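Local coordinates for periplasmic binding protein (Sulfurospirillum deleyianum, PDB 4PAG) that probably serves as the periplasmic solute-binding component of an ABC transporter and holds a bound histidine, at residues G25-I30 and G73-N78; I37-L42 and F60-F65; I43-P48 and M66-L71. One frame throughout, in Å; residues are numbered along the deposited sequence.

How the contacts relate
From the N terminus, the chain runs along strand 23-25 into helix 28-37. Contact 1 closes the widest loop, bringing 73-78 back onto the start of the helix. Contacts 2 and 3 fall within this loop and each close a shorter one, from 37-42 to 60-65 and from 43-48 to 66-71. These two cross, because their segments alternate along the chain. Contact 2 ties the turn after helix 28-37 to the start of helix 63-66. Contact 3 joins the loop segments that follow through a single beta bridge. Its Asn46 bonds Gly25 and Asn78 of contact 1. Leu42 and Phe65 of contact 2 pack on its Leu68 and Val45. Contacts 1 and 2 do not touch.

Contact 1 of 3, residues G25-I30 and G73-N78; sequences GSAPPI and GWHGNN
Ser26 and Trp74 join the two segments backbone to backbone, just ahead of helix 28-37, where Ala27 holds the N-cap position. Segment 73-78 is a loop that ends in a type II beta turn from His75 to Asn78. Its hydrogen bond to the residue before the N-cap runs from Trp74 N to Ser26 O at 2.9 Å, with the donor nearly in line with the C=O bond. A water adds a second polar link. It lies 2.6 Å from Ser26 OG and donates to Trp74 O at 2.7 Å. Ser26 OG is also bonded to Trp96 N, and Trp74 NE1 to Asp108 of helix 99-112.

Among the apolar contacts, Ser26 CB meets Trp74 CE3 at 3.5 Å. Ala27 CB rests 3.9 Å from His75 CD2. The His75 ring is sandwiched, with Pro28 on one face and Asn78 CB on the other. His75 CG stands between its backbone N and carbonyl carbon (chi1 56°), which turns the ring face onto Pro28. An alanine in place of His75 would probably leave the Pro28 ring without its aromatic cover. The CH-pi contact is well centred: Pro28 CD stands 3.4 Å from the His75 ring centroid, 7° off the ring normal.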
loop_
_atom_site.group_PDB
_atom_site.type_symbol
_atom_site.label_atom_id
_atom_site.label_comp_id
_atom_site.label_asym_id
_atom_site.label_seq_id
_atom_site.Cartn_x
_atom_site.Cartn_y
_atom_site.Cartn_z
ATOM N N GLY A 25 -9.292 -4.690 -11.431
ATOM C CA GLY A 25 -8.105 -5.049 -10.668
ATOM C C GLY A 25 -8.447 -6.153 -9.692
ATOM O O GLY A 25 -9.507 -6.128 -9.078
ATOM N N SER A 26 -7.536 -7.110 -9.541
ATOM C CA SER A 26 -7.797 -8.329 -8.768
ATOM C C SER A 26 -7.839 -8.122 -7.245
ATOM O O SER A 26 -8.351 -8.971 -6.514
ATOM C CB SER A 26 -6.738 -9.381 -9.108
ATOM O OG SER A 26 -5.492 -9.073 -8.494
ATOM N N ALA A 27 -7.287 -7.006 -6.777
ATOM C CA ALA A 27 -7.172 -6.730 -5.354
ATOM C C ALA A 27 -6.931 -5.231 -5.131
ATOM O O ALA A 27 -6.548 -4.528 -6.059
ATOM C CB ALA A 27 -6.031 -7.538 -4.765
ATOM N N PRO A 28 -7.139 -4.740 -3.896
ATOM C CA PRO A 28 -7.018 -3.301 -3.669
ATOM C C PRO A 28 -5.686 -2.650 -4.101
ATOM O O PRO A 28 -5.717 -1.539 -4.622
ATOM C CB PRO A 28 -7.258 -3.169 -2.159
ATOM C CG PRO A 28 -8.160 -4.307 -1.838
ATOM C CD PRO A 28 -7.649 -5.433 -2.696
ATOM N N PRO A 29 -4.530 -3.329 -3.916
ATOM C CA PRO A 29 -3.300 -2.700 -4.426
ATOM C C PRO A 29 -3.411 -2.317 -5.911
ATOM O O PRO A 29 -2.895 -1.272 -6.338
ATOM C CB PRO A 29 -2.242 -3.803 -4.254
ATOM C CG PRO A 29 -2.784 -4.706 -3.206
ATOM C CD PRO A 29 -4.272 -4.669 -3.364
ATOM N N ILE A 30 -4.095 -3.159 -6.678
ATOM C CA ILE A 30 -4.246 -2.950 -8.117
ATOM C C ILE A 30 -5.340 -1.939 -8.433
ATOM O O ILE A 30 -5.134 -1.018 -9.224
ATOM C CB ILE A 30 -4.582 -4.259 -8.858
ATOM C CG1 ILE A 30 -3.641 -5.401 -8.446
ATOM C CG2 ILE A 30 -4.552 -4.028 -10.363
ATOM C CD1 ILE A 30 -2.165 -5.141 -8.679
ATOM N N GLY A 73 -12.314 -10.011 -4.671
ATOM C CA GLY A 73 -10.956 -10.080 -5.176
ATOM C C GLY A 73 -10.160 -11.195 -4.536
ATOM O O GLY A 73 -10.650 -11.887 -3.631
ATOM N N TRP A 74 -8.928 -11.361 -5.017
ATOM C CA TRP A 74 -8.010 -12.370 -4.510
ATOM C C TRP A 74 -7.025 -11.693 -3.571
ATOM O O TRP A 74 -6.006 -11.160 -4.015
ATOM C CB TRP A 74 -7.244 -13.022 -5.658
ATOM C CG TRP A 74 -8.068 -13.843 -6.608
ATOM C CD1 TRP A 74 -8.319 -15.181 -6.523
ATOM C CD2 TRP A 74 -8.707 -13.390 -7.804
ATOM N NE1 TRP A 74 -9.081 -15.590 -7.596
ATOM C CE2 TRP A 74 -9.334 -14.509 -8.396
ATOM C CE3 TRP A 74 -8.819 -12.148 -8.431
ATOM C CZ2 TRP A 74 -10.065 -14.420 -9.588
ATOM C CZ3 TRP A 74 -9.545 -12.058 -9.619
ATOM C CH2 TRP A 74 -10.159 -13.192 -10.183
ATOM N N HIS A 75 -7.349 -11.696 -2.281
ATOM C CA HIS A 75 -6.505 -11.090 -1.247
ATOM C C HIS A 75 -7.071 -11.439 0.137
ATOM O O HIS A 75 -8.183 -11.968 0.252
ATOM C CB HIS A 75 -6.401 -9.565 -1.431
ATOM C CG HIS A 75 -7.724 -8.882 -1.459
ATOM N ND1 HIS A 75 -8.165 -8.069 -0.438
ATOM C CD2 HIS A 75 -8.726 -8.927 -2.368
ATOM C CE1 HIS A 75 -9.375 -7.628 -0.727
ATOM N NE2 HIS A 75 -9.741 -8.140 -1.890
ATOM N N GLY A 76 -6.302 -11.144 1.181
ATOM C CA GLY A 76 -6.648 -11.545 2.548
ATOM C C GLY A 76 -8.063 -11.185 2.974
ATOM O O GLY A 76 -8.506 -10.042 2.795
ATOM N N ASN A 77 -8.775 -12.167 3.529
ATOM C CA ASN A 77 -10.137 -11.971 4.035
ATOM C C ASN A 77 -11.143 -11.575 2.945
ATOM O O ASN A 77 -12.127 -10.876 3.216
ATOM C CB ASN A 77 -10.142 -10.939 5.171
ATOM C CG ASN A 77 -9.197 -11.309 6.294
ATOM O OD1 ASN A 77 -8.177 -10.653 6.506
ATOM N ND2 ASN A 77 -9.526 -12.377 7.013
ATOM N N ASN A 78 -10.891 -12.027 1.718
ATOM C CA ASN A 78 -11.814 -11.794 0.609
ATOM C C ASN A 78 -11.729 -12.915 -0.434
ATOM O O ASN A 78 -10.786 -13.711 -0.445
ATOM C CB ASN A 78 -11.534 -10.423 -0.032
ATOM C CG ASN A 78 -12.798 -9.706 -0.488
ATOM O OD1 ASN A 78 -13.896 -10.250 -0.440
ATOM N ND2 ASN A 78 -12.641 -8.470 -0.928
HETATM O O HOH W 1 -4.968 -10.416 -6.374
#

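Contact 2 of 3, residues I37-L42 and F60-F65; sequences IDDTPL and FLSKHF
Asp39 and Ser62 make the close polar contact here. Ser62 OG donates to Asp39 OD2 at 2.6 Å and comes in from above the carboxylate plane, 50° out of it. The same hydroxyl oxygen accepts from Phe65 N at 3.1 Å. Ser62 OG is turned between its own N and carbonyl carbon (chi1 71°), a setting from which it serves both partners. Asp39 thus fixes the hydroxyl that caps Phe65 N, as a second-shell partner of that N-H.

Next to this lies the apolar, buried part. Leu42 CD1 meets the edge of the Phe65 ring, 3.9 Å from CD1 of Phe65. The ring also packs edge-to-face with Tyr35, and Leu42 rests on Ile34, both of helix 28-37.

The solvent side is looser. His64 is exposed, and its ring edge faces the carboxylate, with CD2 3.5 Å from Asp39 OD2. The two planes are 66° apart. His64 NE2 stays 3.6 Å from Thr40 O. Thr40 is exposed too, and its OG1 turns back to donate to Asp38 OD1 at 2.8 Å.

On the same segment an Asx turn at Asp38, with Thr40 N bonded to OD1, follows helix 28-37. Across the contact the pattern is typical of a serine N-cap: Ser62 starts helix 63-66.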
loop_
_atom_site.group_PDB
_atom_site.type_symbol
_atom_site.label_atom_id
_atom_site.label_comp_id
_atom_site.label_asym_id
_atom_site.label_seq_id
_atom_site.Cartn_x
_atom_site.Cartn_y
_atom_site.Cartn_z
ATOM N N ILE A 37 -4.434 6.391 -12.077
ATOM C CA ILE A 37 -4.166 6.544 -13.507
ATOM C C ILE A 37 -5.438 7.056 -14.198
ATOM O O ILE A 37 -5.431 8.124 -14.814
ATOM C CB ILE A 37 -3.662 5.235 -14.152
ATOM C CG1 ILE A 37 -2.325 4.826 -13.535
ATOM C CG2 ILE A 37 -3.500 5.396 -15.665
ATOM C CD1 ILE A 37 -1.911 3.411 -13.876
ATOM N N ASP A 38 -6.530 6.309 -14.076
ATOM C CA ASP A 38 -7.826 6.737 -14.616
ATOM C C ASP A 38 -8.916 5.820 -14.072
ATOM O O ASP A 38 -8.897 4.619 -14.323
ATOM C CB ASP A 38 -7.808 6.685 -16.152
ATOM C CG ASP A 38 -9.096 7.182 -16.782
ATOM O OD1 ASP A 38 -9.915 7.838 -16.101
ATOM O OD2 ASP A 38 -9.297 6.906 -17.978
ATOM N N ASP A 39 -9.857 6.385 -13.322
ATOM C CA ASP A 39 -10.934 5.593 -12.726
ATOM C C ASP A 39 -12.058 5.271 -13.710
ATOM O O ASP A 39 -12.846 4.352 -13.472
ATOM C CB ASP A 39 -11.499 6.299 -11.491
ATOM C CG ASP A 39 -12.156 7.619 -11.815
ATOM O OD1 ASP A 39 -11.532 8.429 -12.538
ATOM O OD2 ASP A 39 -13.285 7.851 -11.333
ATOM N N THR A 40 -12.112 6.004 -14.820
ATOM C CA THR A 40 -13.205 5.874 -15.782
ATOM C C THR A 40 -13.510 4.412 -16.155
ATOM O O THR A 40 -14.653 3.988 -16.045
ATOM C CB THR A 40 -12.946 6.719 -17.044
ATOM O OG1 THR A 40 -12.625 8.059 -16.654
ATOM C CG2 THR A 40 -14.169 6.748 -17.934
ATOM N N PRO A 41 -12.496 3.625 -16.547
ATOM C CA PRO A 41 -12.841 2.260 -16.983
ATOM C C PRO A 41 -13.040 1.196 -15.880
ATOM O O PRO A 41 -13.366 0.058 -16.206
ATOM C CB PRO A 41 -11.664 1.880 -17.871
ATOM C CG PRO A 41 -10.513 2.639 -17.309
ATOM C CD PRO A 41 -11.049 3.887 -16.651
ATOM N N LEU A 42 -12.857 1.535 -14.606
ATOM C CA LEU A 42 -13.034 0.540 -13.540
ATOM C C LEU A 42 -14.475 0.041 -13.449
ATOM O O LEU A 42 -15.393 0.835 -13.321
ATOM C CB LEU A 42 -12.637 1.105 -12.176
ATOM C CG LEU A 42 -11.166 1.052 -11.799
ATOM C CD1 LEU A 42 -10.962 1.888 -10.546
ATOM C CD2 LEU A 42 -10.710 -0.384 -11.581
ATOM N N PHE A 60 -11.548 12.849 -1.040
ATOM C CA PHE A 60 -10.355 12.740 -1.885
ATOM C C PHE A 60 -10.565 12.053 -3.239
ATOM O O PHE A 60 -9.769 12.253 -4.151
ATOM C CB PHE A 60 -9.271 11.965 -1.133
ATOM C CG PHE A 60 -8.734 12.677 0.075
ATOM C CD1 PHE A 60 -7.676 13.558 -0.046
ATOM C CD2 PHE A 60 -9.260 12.442 1.331
ATOM C CE1 PHE A 60 -7.168 14.203 1.062
ATOM C CE2 PHE A 60 -8.753 13.087 2.452
ATOM C CZ PHE A 60 -7.712 13.969 2.315
ATOM N N LEU A 61 -11.620 11.248 -3.365
ATOM C CA LEU A 61 -11.817 10.385 -4.533
ATOM C C LEU A 61 -13.060 10.790 -5.313
ATOM O O LEU A 61 -13.991 11.386 -4.767
ATOM C CB LEU A 61 -11.966 8.927 -4.078
ATOM C CG LEU A 61 -10.848 8.373 -3.194
ATOM C CD1 LEU A 61 -11.230 7.000 -2.662
ATOM C CD2 LEU A 61 -9.529 8.322 -3.946
ATOM N N SER A 62 -13.078 10.446 -6.594
ATOM C CA SER A 62 -14.193 10.805 -7.460
ATOM C C SER A 62 -15.484 10.144 -6.986
ATOM O O SER A 62 -15.468 9.063 -6.402
ATOM C CB SER A 62 -13.906 10.393 -8.903
ATOM O OG SER A 62 -13.947 8.984 -9.034
ATOM N N LYS A 63 -16.603 10.808 -7.241
ATOM C CA LYS A 63 -17.905 10.232 -6.946
ATOM C C LYS A 63 -18.103 8.917 -7.709
ATOM O O LYS A 63 -18.646 7.961 -7.154
ATOM C CB LYS A 63 -19.018 11.225 -7.279
ATOM C CG LYS A 63 -20.349 10.889 -6.625
ATOM C CD LYS A 63 -21.070 12.149 -6.168
ATOM C CE LYS A 63 -22.500 11.859 -5.744
ATOM N NZ LYS A 63 -23.351 11.450 -6.897
ATOM N N HIS A 64 -17.650 8.867 -8.964
ATOM C CA HIS A 64 -17.739 7.633 -9.765
ATOM C C HIS A 64 -17.120 6.455 -9.024
ATOM O O HIS A 64 -17.754 5.412 -8.887
ATOM C CB HIS A 64 -17.064 7.786 -11.131
ATOM C CG HIS A 64 -16.962 6.502 -11.907
ATOM N ND1 HIS A 64 -18.053 5.898 -12.499
ATOM C CD2 HIS A 64 -15.899 5.707 -12.184
ATOM C CE1 HIS A 64 -17.667 4.788 -13.104
ATOM N NE2 HIS A 64 -16.363 4.649 -12.932
ATOM N N PHE A 65 -15.886 6.630 -8.547
ATOM C CA PHE A 65 -15.185 5.570 -7.844
ATOM C C PHE A 65 -15.925 5.163 -6.572
ATOM O O PHE A 65 -16.042 3.977 -6.294
ATOM C CB PHE A 65 -13.742 5.972 -7.515
ATOM C CG PHE A 65 -12.960 4.911 -6.783
ATOM C CD1 PHE A 65 -12.359 3.861 -7.474
ATOM C CD2 PHE A 65 -12.812 4.960 -5.409
ATOM C CE1 PHE A 65 -11.626 2.895 -6.810
ATOM C CE2 PHE A 65 -12.082 3.992 -4.737
ATOM C CZ PHE A 65 -11.486 2.960 -5.438
#

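Contact 3 of 3, residues I43-P48 and M66-L71; sequences IGVNSP and MELPIL
Val45 and Ile70 form a single beta bridge where two loop segments cross at close to a right angle. Val45 uses both its backbone groups. Its N donates to Pro69 O at 3.0 Å. Its O accepts from Leu71 N at 2.8 Å in an almost straight bond, with an angle of 177° at the hydrogen. Ile70 CA also lies near Val45 O.

The side chains fit round this bridge. Gly44 lies in the close-set part, where its bare CA sits 3.3 Å from Pro69 O. Leu71 CD1 lies over that CA, in the hollow a glycine gives. Ile43 bounds the same hollow. Its CB points away, but CG1 lies between the backbone N and carbonyl carbon (chi1 64°) and the chain swings back. CD1 of Ile43 then meets CD1 of Leu71 at 3.4 Å, a tight pair, with the two side chains crossing at about a right angle.

The two methyls of Val45 divide their neighbours. CG1 touches Leu68 CD1 at 4.0 Å, and CG2 touches Ile70 CG1. Ile70 is the main bump on the solvent side. Its CG2 branch presses against Asn46 O at 3.4 Å. Its CD1 end reaches over Pro48 and lies 3.9 Å from Pro48 CG, so the isoleucine fills the bend formed by 46-48. Pro69 covers the other end, with its ring beside Ile43 O.

Around this pair, Ile43 and Leu71 pack on Tyr24 of strand 23-25 and on helix 82-88. Asn46 faces helix 28-37, where it touches Pro28 and its OD1 is bonded to Ser31.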
loop_
_atom_site.group_PDB
_atom_site.type_symbol
_atom_site.label_atom_id
_atom_site.label_comp_id
_atom_site.label_asym_id
_atom_site.label_seq_id
_atom_site.Cartn_x
_atom_site.Cartn_y
_atom_site.Cartn_z
ATOM N N ILE A 43 -14.660 -1.274 -13.494
ATOM C CA ILE A 43 -16.002 -1.871 -13.416
ATOM C C ILE A 43 -16.495 -2.060 -11.984
ATOM O O ILE A 43 -17.690 -2.271 -11.759
ATOM C CB ILE A 43 -16.053 -3.251 -14.113
ATOM C CG1 ILE A 43 -15.146 -4.265 -13.405
ATOM C CG2 ILE A 43 -15.656 -3.122 -15.571
ATOM C CD1 ILE A 43 -15.500 -5.711 -13.674
ATOM N N GLY A 44 -15.570 -1.995 -11.027
ATOM C CA GLY A 44 -15.868 -2.295 -9.643
ATOM C C GLY A 44 -14.641 -2.191 -8.753
ATOM O O GLY A 44 -13.515 -2.035 -9.244
ATOM N N VAL A 45 -14.876 -2.251 -7.443
ATOM C CA VAL A 45 -13.809 -2.285 -6.450
ATOM C C VAL A 45 -13.797 -3.679 -5.798
ATOM O O VAL A 45 -14.692 -4.504 -6.046
ATOM C CB VAL A 45 -13.963 -1.165 -5.386
ATOM C CG1 VAL A 45 -13.777 0.204 -6.022
ATOM C CG2 VAL A 45 -15.310 -1.237 -4.679
ATOM N N ASN A 46 -12.781 -3.947 -4.981
ATOM C CA ASN A 46 -12.614 -5.261 -4.361
ATOM C C ASN A 46 -13.225 -5.322 -2.966
ATOM O O ASN A 46 -13.746 -6.360 -2.563
ATOM C CB ASN A 46 -11.129 -5.629 -4.284
ATOM C CG ASN A 46 -10.428 -5.468 -5.608
ATOM O OD1 ASN A 46 -9.668 -4.520 -5.801
ATOM N ND2 ASN A 46 -10.713 -6.365 -6.547
ATOM N N SER A 47 -13.132 -4.206 -2.246
ATOM C CA SER A 47 -13.615 -4.058 -0.876
ATOM C C SER A 47 -14.408 -2.751 -0.768
ATOM O O SER A 47 -14.314 -1.896 -1.651
ATOM C CB SER A 47 -12.428 -3.979 0.091
ATOM O OG SER A 47 -11.636 -5.147 0.045
ATOM N N PRO A 48 -15.174 -2.579 0.320
ATOM C CA PRO A 48 -15.854 -1.300 0.549
ATOM C C PRO A 48 -14.872 -0.142 0.495
ATOM O O PRO A 48 -13.779 -0.232 1.063
ATOM C CB PRO A 48 -16.426 -1.447 1.965
ATOM C CG PRO A 48 -16.530 -2.909 2.196
ATOM C CD PRO A 48 -15.465 -3.568 1.377
HETATM N N MSE A 66 -16.431 6.146 -5.819
HETATM C CA MSE A 66 -17.108 5.878 -4.544
HETATM C C MSE A 66 -18.408 5.143 -4.725
HETATM O O MSE A 66 -18.883 4.515 -3.787
HETATM C CB MSE A 66 -17.433 7.157 -3.770
HETATM C CG MSE A 66 -16.195 7.925 -3.333
HETATM SE SE MSE A 66 -15.071 6.899 -2.084
HETATM C CE MSE A 66 -16.345 6.877 -0.581
ATOM N N GLU A 67 -18.992 5.207 -5.921
ATOM C CA GLU A 67 -20.277 4.543 -6.194
ATOM C C GLU A 67 -20.149 3.192 -6.910
ATOM O O GLU A 67 -21.154 2.553 -7.183
ATOM C CB GLU A 67 -21.188 5.487 -6.995
ATOM C CG GLU A 67 -21.605 6.721 -6.198
ATOM C CD GLU A 67 -22.310 7.777 -7.027
ATOM O OE1 GLU A 67 -22.161 7.780 -8.266
ATOM O OE2 GLU A 67 -23.002 8.623 -6.427
ATOM N N LEU A 68 -18.927 2.744 -7.195
ATOM C CA LEU A 68 -18.725 1.455 -7.868
ATOM C C LEU A 68 -19.155 0.300 -6.979
ATOM O O LEU A 68 -19.020 0.376 -5.755
ATOM C CB LEU A 68 -17.253 1.248 -8.246
ATOM C CG LEU A 68 -16.666 2.134 -9.335
ATOM C CD1 LEU A 68 -15.156 1.929 -9.406
ATOM C CD2 LEU A 68 -17.319 1.849 -10.674
ATOM N N PRO A 69 -19.657 -0.785 -7.589
ATOM C CA PRO A 69 -20.041 -1.949 -6.795
ATOM C C PRO A 69 -18.827 -2.768 -6.381
ATOM O O PRO A 69 -17.768 -2.663 -6.996
ATOM C CB PRO A 69 -20.924 -2.747 -7.756
ATOM C CG PRO A 69 -20.356 -2.425 -9.096
ATOM C CD PRO A 69 -20.001 -0.965 -9.011
ATOM N N ILE A 70 -18.998 -3.558 -5.325
ATOM C CA ILE A 70 -17.957 -4.418 -4.802
ATOM C C ILE A 70 -18.051 -5.767 -5.496
ATOM O O ILE A 70 -19.087 -6.418 -5.433
ATOM C CB ILE A 70 -18.126 -4.630 -3.294
ATOM C CG1 ILE A 70 -18.033 -3.286 -2.567
ATOM C CG2 ILE A 70 -17.095 -5.625 -2.775
ATOM C CD1 ILE A 70 -18.499 -3.320 -1.125
ATOM N N LEU A 71 -16.969 -6.178 -6.145
ATOM C CA LEU A 71 -16.929 -7.442 -6.891
ATOM C C LEU A 71 -15.976 -8.468 -6.278
ATOM O O LEU A 71 -15.733 -9.527 -6.868
ATOM C CB LEU A 71 -16.513 -7.188 -8.337
ATOM C CG LEU A 71 -17.401 -6.258 -9.159
ATOM C CD1 LEU A 71 -16.794 -6.064 -10.541
ATOM C CD2 LEU A 71 -18.814 -6.801 -9.271
#